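Local atomic coordinates of CalS10 (Micromonospora echinospora, PDB entry 6UK5), a protein that binds S-adenosylmethionine and probably methylates an amino pentose in the biosynthesis of calicheamicin. Residues A[55-60]-A[76-81]; A[191-196]-A[210-215]; A[152-157]-A[240-245]. All coordinates share one frame; numbering follows the deposited sequence.

Interaction 1 of 3, residues A[55-60]-A[76-81]; sequences AARLLD and FPHVEG
L58 and D60 bond through their backbones to H78 and E80, a parallel strand pairing inside the Rossmann-like methyltransferase sheet. The two strands are the first and last parts of a beta-alpha-beta unit, and helix 67-73 forms its crossover. The axes of 57-60 and 78-81 run in the same direction, 19° apart. L58 reaches round V79 in the way parallel strands require: its N gives to H78 O (3.1 Å) and its O takes E80 N (2.9 Å). The bonds H78 N to A56 O and D60 N to E80 O carry the pattern to both ends.

On the face that holds L58 and V79, the leucine CG lies anti to its N (chi1 -180°), which sends CD1 to CE1 of the F76 ring at 3.7 Å. The same ring takes A55 CB against CE2 at 3.9 Å, while A55 O stands at its edge, near the plane. On the other face R57 and H78 run side by side with guanidinium and imidazole 50° apart; the bond of R57 NH2 goes to T114 O, and H102 holds E80 OE1. Back on the L58 face, D60, whose OD1 bonds T119, touches S-adenosylmethionine.

Helices 37-51 and 67-73 cover the L58 face through I48 and F72, L69 of the second helix packs on V79, and strands 115-120 and 101-103 flank the pair on its two outer edges.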
# COMPACT_ATOMS: atom_id res chain seq x y z
N ALA A 55 24.80 -25.58 25.89
CA ALA A 55 23.37 -25.30 25.79
C ALA A 55 22.68 -26.26 24.82
O ALA A 55 23.16 -26.47 23.70
CB ALA A 55 23.16 -23.85 25.33
N ALA A 56 21.56 -26.83 25.26
CA ALA A 56 20.82 -27.76 24.42
C ALA A 56 19.31 -27.48 24.40
O ALA A 56 18.66 -27.69 23.37
CB ALA A 56 21.07 -29.20 24.89
N ARG A 57 18.76 -27.00 25.51
CA ARG A 57 17.33 -26.74 25.64
C ARG A 57 17.09 -25.23 25.66
O ARG A 57 17.65 -24.52 26.50
CB ARG A 57 16.77 -27.38 26.91
CG ARG A 57 16.76 -28.90 26.90
CD ARG A 57 16.47 -29.46 28.29
NE ARG A 57 15.34 -28.81 28.94
CZ ARG A 57 14.06 -29.06 28.67
NH1 ARG A 57 13.73 -29.94 27.74
NH2 ARG A 57 13.10 -28.41 29.32
N LEU A 58 16.24 -24.76 24.74
CA LEU A 58 15.94 -23.34 24.63
C LEU A 58 14.43 -23.12 24.57
O LEU A 58 13.70 -23.92 23.98
CB LEU A 58 16.59 -22.72 23.38
CG LEU A 58 16.33 -21.23 23.18
CD1 LEU A 58 17.56 -20.57 22.58
CD2 LEU A 58 15.11 -20.96 22.31
N LEU A 59 13.98 -22.02 25.18
CA LEU A 59 12.59 -21.60 25.16
C LEU A 59 12.51 -20.16 24.69
O LEU A 59 13.14 -19.28 25.29
CB LEU A 59 11.95 -21.74 26.55
CG LEU A 59 10.60 -21.06 26.75
CD1 LEU A 59 9.49 -21.80 26.02
CD2 LEU A 59 10.28 -20.96 28.24
N ASP A 60 11.74 -19.91 23.64
CA ASP A 60 11.48 -18.56 23.15
C ASP A 60 10.14 -18.12 23.72
O ASP A 60 9.11 -18.77 23.50
CB ASP A 60 11.46 -18.51 21.63
CG ASP A 60 11.44 -17.09 21.10
OD1 ASP A 60 11.68 -16.16 21.91
OD2 ASP A 60 11.19 -16.92 19.89
N PHE A 76 19.92 -25.73 18.19
CA PHE A 76 19.79 -26.38 19.49
C PHE A 76 18.97 -27.66 19.36
O PHE A 76 17.95 -27.67 18.66
CB PHE A 76 19.13 -25.44 20.51
CG PHE A 76 19.91 -24.18 20.77
CD1 PHE A 76 19.53 -22.97 20.20
CD2 PHE A 76 21.03 -24.20 21.58
CE1 PHE A 76 20.25 -21.82 20.44
CE2 PHE A 76 21.75 -23.05 21.82
CZ PHE A 76 21.37 -21.86 21.25
N PRO A 77 19.40 -28.76 20.01
CA PRO A 77 18.66 -30.02 19.90
C PRO A 77 17.18 -29.89 20.23
O PRO A 77 16.33 -30.25 19.41
CB PRO A 77 19.37 -30.93 20.91
CG PRO A 77 20.73 -30.36 21.05
CD PRO A 77 20.58 -28.88 20.89
N HIS A 78 16.86 -29.39 21.42
CA HIS A 78 15.49 -29.24 21.87
C HIS A 78 15.14 -27.77 21.98
O HIS A 78 15.90 -26.98 22.54
CB HIS A 78 15.25 -29.95 23.21
CG HIS A 78 13.82 -29.96 23.64
ND1 HIS A 78 13.44 -30.06 24.96
CD2 HIS A 78 12.68 -29.81 22.93
CE1 HIS A 78 12.12 -30.02 25.04
NE2 HIS A 78 11.63 -29.86 23.83
N VAL A 79 13.99 -27.41 21.43
CA VAL A 79 13.52 -26.03 21.37
C VAL A 79 12.03 -26.02 21.66
O VAL A 79 11.31 -26.94 21.26
CB VAL A 79 13.85 -25.43 19.99
CG1 VAL A 79 12.99 -24.24 19.70
CG2 VAL A 79 15.33 -25.07 19.90
N GLU A 80 11.56 -24.99 22.37
CA GLU A 80 10.15 -24.86 22.70
C GLU A 80 9.73 -23.41 22.58
O GLU A 80 10.56 -22.50 22.44
CB GLU A 80 9.84 -25.38 24.11
CG GLU A 80 10.14 -26.85 24.34
CD GLU A 80 9.50 -27.39 25.60
OE1 GLU A 80 8.48 -26.81 26.04
OE2 GLU A 80 10.01 -28.38 26.16
N GLY A 81 8.42 -23.18 22.64
CA GLY A 81 7.88 -21.85 22.50
C GLY A 81 6.77 -21.60 23.51
O GLY A 81 6.12 -22.53 24.00

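Interaction 2 of 3, residues A[191-196]-A[210-215]; sequences VTRMEE and SQVGLL
M194 lies against G213 and L215 across an antiparallel pairing of strands 191-196 and 210-215, whose axes run 162° apart. Six backbone bonds hold the pairing, two in each of the hydrogen-bonded pairs T192-L215, M194-G213 and E196-Q211.

M194 CB rests on G213 O at 3.5 Å. Its chain then bends at the thioether (chi3 -66°), which turns CE toward L215 CB at 3.9 Å, passing a position that carries no side chain. Further along this face E196 and Q211 bring their polar ends together, OE1 and NE2 2.8 Å apart, with carboxylate and amide planes only 11° from parallel. The other oxygen, E196 OE2, makes a salt bridge with R181. At the far end a water is modelled between T192 OG1 and L215 O, but so close to both that the bridge is doubtful.

On the opposite face V212 sits between two longer chains from the facing strand. Its CG2 approaches R193 NH2 at 3.7 Å and E195 CG at 4.0 Å, while CG1 meets R193 NE at 4.0 Å; R193 can pass over the valine because its chain is extended from CG to NE. A glycine at V212 would probably leave the R193 guanidinium without its apolar rest and freer to swing, with a gap beside E195 CG. V191 CG1 and L214 CD2 add a looser apolar touch at 4.2 Å.

E195 also packs on I206 of the second subunit, whereas T192 and L215 touch W156 on the other face. The arrangement is a long beta hairpin, 191-202 with 206-216, within a mixed five-stranded sheet separate from the Rossmann-like one, with 191-202 as its middle strand.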
# COMPACT_ATOMS: atom_id res chain seq x y z
N VAL A 191 5.20 5.42 27.26
CA VAL A 191 4.17 4.70 26.51
C VAL A 191 4.19 5.15 25.06
O VAL A 191 4.31 6.35 24.77
CB VAL A 191 2.78 4.93 27.13
CG1 VAL A 191 1.72 4.12 26.38
CG2 VAL A 191 2.80 4.65 28.62
N THR A 192 4.10 4.19 24.15
CA THR A 192 3.97 4.45 22.72
C THR A 192 2.65 3.85 22.26
O THR A 192 2.38 2.68 22.52
CB THR A 192 5.14 3.87 21.92
OG1 THR A 192 6.36 4.02 22.66
CG2 THR A 192 5.27 4.60 20.59
N ARG A 193 1.84 4.65 21.57
CA ARG A 193 0.53 4.21 21.10
C ARG A 193 0.66 3.84 19.63
O ARG A 193 0.75 4.73 18.77
CB ARG A 193 -0.55 5.27 21.31
CG ARG A 193 -1.93 4.79 20.88
CD ARG A 193 -3.03 5.79 21.16
NE ARG A 193 -4.23 5.45 20.38
CZ ARG A 193 -4.36 5.74 19.09
NH1 ARG A 193 -3.39 6.37 18.45
NH2 ARG A 193 -5.47 5.40 18.44
N MET A 194 0.62 2.55 19.34
CA MET A 194 0.79 2.01 18.00
C MET A 194 -0.57 1.78 17.35
O MET A 194 -1.35 0.95 17.82
CB MET A 194 1.58 0.71 18.08
CG MET A 194 3.04 0.88 18.46
SD MET A 194 3.97 -0.66 18.42
CE MET A 194 3.15 -1.57 19.75
N GLU A 195 -0.85 2.53 16.29
CA GLU A 195 -2.05 2.35 15.48
C GLU A 195 -1.63 1.85 14.10
O GLU A 195 -0.91 2.55 13.38
CB GLU A 195 -2.84 3.66 15.35
CG GLU A 195 -4.22 3.47 14.74
CD GLU A 195 -4.87 4.78 14.34
OE1 GLU A 195 -4.42 5.84 14.82
OE2 GLU A 195 -5.83 4.74 13.54
N GLU A 196 -2.09 0.66 13.73
CA GLU A 196 -1.81 0.08 12.43
C GLU A 196 -3.11 -0.11 11.67
O GLU A 196 -4.12 -0.52 12.25
CB GLU A 196 -1.08 -1.26 12.52
CG GLU A 196 0.42 -1.15 12.63
CD GLU A 196 1.08 -2.49 12.90
OE1 GLU A 196 0.40 -3.38 13.46
OE2 GLU A 196 2.26 -2.65 12.55
N SER A 210 -7.96 -2.94 11.39
CA SER A 210 -7.28 -1.88 12.15
C SER A 210 -7.00 -2.35 13.57
O SER A 210 -7.79 -3.09 14.17
CB SER A 210 -8.13 -0.61 12.19
OG SER A 210 -8.68 -0.32 10.91
N GLN A 211 -5.85 -1.92 14.10
CA GLN A 211 -5.38 -2.33 15.41
C GLN A 211 -4.81 -1.14 16.17
O GLN A 211 -4.37 -0.15 15.57
CB GLN A 211 -4.28 -3.39 15.32
CG GLN A 211 -4.50 -4.47 14.29
CD GLN A 211 -3.23 -5.26 14.02
OE1 GLN A 211 -3.20 -6.47 14.21
NE2 GLN A 211 -2.18 -4.57 13.59
N VAL A 212 -4.84 -1.23 17.51
CA VAL A 212 -4.09 -0.33 18.37
C VAL A 212 -3.33 -1.16 19.40
O VAL A 212 -3.85 -2.15 19.92
CB VAL A 212 -4.98 0.71 19.08
CG1 VAL A 212 -4.19 1.41 20.18
CG2 VAL A 212 -5.53 1.71 18.08
N GLY A 213 -2.09 -0.76 19.67
CA GLY A 213 -1.27 -1.43 20.66
C GLY A 213 -0.50 -0.43 21.49
O GLY A 213 -0.24 0.70 21.07
N LEU A 214 -0.15 -0.85 22.71
CA LEU A 214 0.63 -0.03 23.63
C LEU A 214 1.97 -0.72 23.86
O LEU A 214 2.00 -1.90 24.25
CB LEU A 214 -0.05 0.17 24.98
CG LEU A 214 -1.35 0.98 25.10
CD1 LEU A 214 -1.60 1.32 26.57
CD2 LEU A 214 -1.32 2.23 24.24
N LEU A 215 3.06 0.00 23.63
CA LEU A 215 4.40 -0.47 23.96
C LEU A 215 4.93 0.42 25.07
O LEU A 215 5.02 1.64 24.91
CB LEU A 215 5.30 -0.41 22.73
CG LEU A 215 6.50 -1.35 22.64
CD1 LEU A 215 6.08 -2.80 22.55
CD2 LEU A 215 7.35 -0.96 21.44
O HOH W 1 7.07 3.08 24.75

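Interaction 3 of 3, residues A[152-157]-A[240-245]; sequences VLEPWW and WLTGRG. With ACT (acetate ion), chain E.
R244 meets P155, W156 and E154 in turn as its side chain runs outward from the loop 240-245. CB begins against the backbone, 3.3 Å from P155 O, and CG continues past the same oxygen. CD comes 4.0 Å from W156 CE3, approaching the indole obliquely. There the chain turns (chi3 -81°), which swings NE back to E154 OE2 at 2.6 Å. NH2 reaches that same oxygen, also at 2.6 Å, so the arginine grips the carboxylate side-on, with both nitrogens on a single atom. Carboxylate and guanidinium are turned 25° from each other: OE2 lies close to the guanidinium plane, but NE meets it from above the plane of the carboxylate. At the tip NH1 bonds acetate OXT at 2.9 Å and NH2 bonds acetate O at 3.0 Å. The acetate, probably from the crystallisation liquor, is shared with K35.

E154 OE2 takes a third donor, T242 OG1, at 3.0 Å, again from above the carboxylate plane (49°). T242 OG1 in turn accepts from R244 N, an ST turn that fixes the arginine's backbone relative to the threonine gripping the same glutamate. E154 OE1 bonds F122 N and lies 3.7 Å from CZ3 of W240, whose ring stands steeply to the carboxylate. Both oxygens of the buried carboxylate are thus engaged, which fixes its rotation. R244 O lies at the edge of the W157 ring, near its plane, and accepts a bond from Y236 OH.

The contact joins the loop leaving strand 149-153 to the loop entering its antiparallel neighbour 246-251. It is a partly buried salt bridge at the carboxyl end of an inner strand of the Rossmann-like sheet, the edge where methyltransferases of this class hold S-adenosylmethionine.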
# COMPACT_ATOMS: atom_id res chain seq x y z
N VAL A 152 18.16 -13.88 27.58
CA VAL A 152 18.49 -12.84 26.62
C VAL A 152 17.21 -12.10 26.27
O VAL A 152 16.19 -12.72 25.97
CB VAL A 152 19.18 -13.39 25.36
CG1 VAL A 152 20.21 -14.45 25.75
CG2 VAL A 152 18.17 -13.95 24.37
N LEU A 153 17.27 -10.77 26.30
CA LEU A 153 16.08 -9.93 26.23
C LEU A 153 16.38 -8.71 25.39
O LEU A 153 17.29 -7.94 25.71
CB LEU A 153 15.64 -9.53 27.64
CG LEU A 153 14.30 -8.82 27.80
CD1 LEU A 153 13.61 -9.32 29.06
CD2 LEU A 153 14.50 -7.32 27.87
N GLU A 154 15.61 -8.52 24.32
CA GLU A 154 15.73 -7.33 23.49
C GLU A 154 14.76 -6.28 24.00
O GLU A 154 13.54 -6.45 23.82
CB GLU A 154 15.44 -7.67 22.03
CG GLU A 154 15.70 -6.51 21.07
CD GLU A 154 15.27 -6.82 19.65
OE1 GLU A 154 14.90 -7.99 19.38
OE2 GLU A 154 15.28 -5.90 18.81
N PRO A 155 15.22 -5.20 24.62
CA PRO A 155 14.30 -4.20 25.17
C PRO A 155 13.91 -3.15 24.14
O PRO A 155 14.59 -2.92 23.14
CB PRO A 155 15.13 -3.57 26.30
CG PRO A 155 16.51 -3.59 25.75
CD PRO A 155 16.63 -4.86 24.93
N TRP A 156 12.78 -2.51 24.41
CA TRP A 156 12.37 -1.34 23.65
C TRP A 156 13.07 -0.09 24.18
O TRP A 156 13.14 0.13 25.39
CB TRP A 156 10.85 -1.17 23.74
CG TRP A 156 10.32 0.10 23.13
CD1 TRP A 156 9.62 1.08 23.77
CD2 TRP A 156 10.46 0.54 21.77
NE1 TRP A 156 9.30 2.09 22.90
CE2 TRP A 156 9.81 1.78 21.66
CE3 TRP A 156 11.06 -0.01 20.63
CZ2 TRP A 156 9.74 2.50 20.46
CZ3 TRP A 156 10.99 0.70 19.44
CH2 TRP A 156 10.34 1.94 19.36
N TRP A 157 13.58 0.72 23.25
CA TRP A 157 14.11 2.04 23.54
C TRP A 157 13.48 2.97 22.52
O TRP A 157 12.99 2.52 21.48
CB TRP A 157 15.64 2.13 23.45
CG TRP A 157 16.44 1.20 24.33
CD1 TRP A 157 17.37 0.29 23.92
CD2 TRP A 157 16.36 1.08 25.76
NE1 TRP A 157 17.89 -0.38 25.00
CE2 TRP A 157 17.29 0.08 26.14
CE3 TRP A 157 15.61 1.71 26.75
CZ2 TRP A 157 17.48 -0.29 27.47
CZ3 TRP A 157 15.80 1.33 28.07
CH2 TRP A 157 16.72 0.34 28.42
N TRP A 240 23.63 -3.99 18.71
CA TRP A 240 23.14 -5.26 18.20
C TRP A 240 22.61 -5.03 16.79
O TRP A 240 22.76 -3.93 16.25
CB TRP A 240 22.08 -5.84 19.13
CG TRP A 240 21.88 -7.31 18.97
CD1 TRP A 240 22.84 -8.28 19.07
CD2 TRP A 240 20.65 -7.99 18.71
NE1 TRP A 240 22.28 -9.52 18.87
CE2 TRP A 240 20.93 -9.36 18.65
CE3 TRP A 240 19.33 -7.56 18.52
CZ2 TRP A 240 19.95 -10.32 18.40
CZ3 TRP A 240 18.35 -8.51 18.27
CH2 TRP A 240 18.67 -9.87 18.21
N LEU A 241 22.00 -6.04 16.18
CA LEU A 241 21.61 -5.93 14.78
C LEU A 241 20.34 -5.11 14.58
O LEU A 241 20.06 -4.70 13.45
CB LEU A 241 21.41 -7.32 14.17
CG LEU A 241 22.35 -8.43 14.66
CD1 LEU A 241 22.01 -9.72 13.92
CD2 LEU A 241 23.82 -8.07 14.53
N THR A 242 19.58 -4.87 15.64
CA THR A 242 18.34 -4.13 15.54
C THR A 242 18.51 -2.64 15.83
O THR A 242 17.76 -1.82 15.29
CB THR A 242 17.31 -4.71 16.52
OG1 THR A 242 17.79 -4.57 17.86
CG2 THR A 242 17.07 -6.18 16.23
N GLY A 243 19.49 -2.28 16.66
CA GLY A 243 19.66 -0.93 17.15
C GLY A 243 19.32 -0.78 18.62
O GLY A 243 19.81 0.16 19.26
N ARG A 244 18.50 -1.68 19.16
CA ARG A 244 18.02 -1.61 20.53
C ARG A 244 18.90 -2.34 21.53
O ARG A 244 18.55 -2.41 22.71
CB ARG A 244 16.61 -2.19 20.61
CG ARG A 244 15.60 -1.53 19.68
CD ARG A 244 14.28 -2.29 19.72
NE ARG A 244 14.30 -3.48 18.87
CZ ARG A 244 13.98 -3.48 17.58
NH1 ARG A 244 13.61 -2.36 16.97
NH2 ARG A 244 14.04 -4.61 16.89
N GLY A 245 20.03 -2.90 21.11
CA GLY A 245 20.86 -3.61 22.04
C GLY A 245 20.19 -4.89 22.52
O GLY A 245 19.18 -5.35 21.98
C ACT E . 12.98 -4.04 13.59
O ACT E . 13.68 -5.04 13.91
OXT ACT E . 12.74 -3.06 14.33
CH3 ACT E . 12.36 -4.03 12.17

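Interactions 1 and 3 reach the same seven-stranded sheet, their centres about 21 Å apart and without touching. Interaction 1 is buried strand pairing, with D60 at the cofactor; interaction 3 is partly buried and joins loops through charge, with no strand in its segments beyond 152-153. Interaction 2 belongs to the other sheet, about 31 Å from interaction 1 centre to centre and across the chain's middle, and its outward face is more exposed, with a second subunit near. Like interaction 1 it rests on backbone bonds, but antiparallel ones. Interactions 2 and 3 do touch: L215 CD2 packs on W156 CD2 at 3.5 Å, joining the hairpin to the Rossmann-like domain.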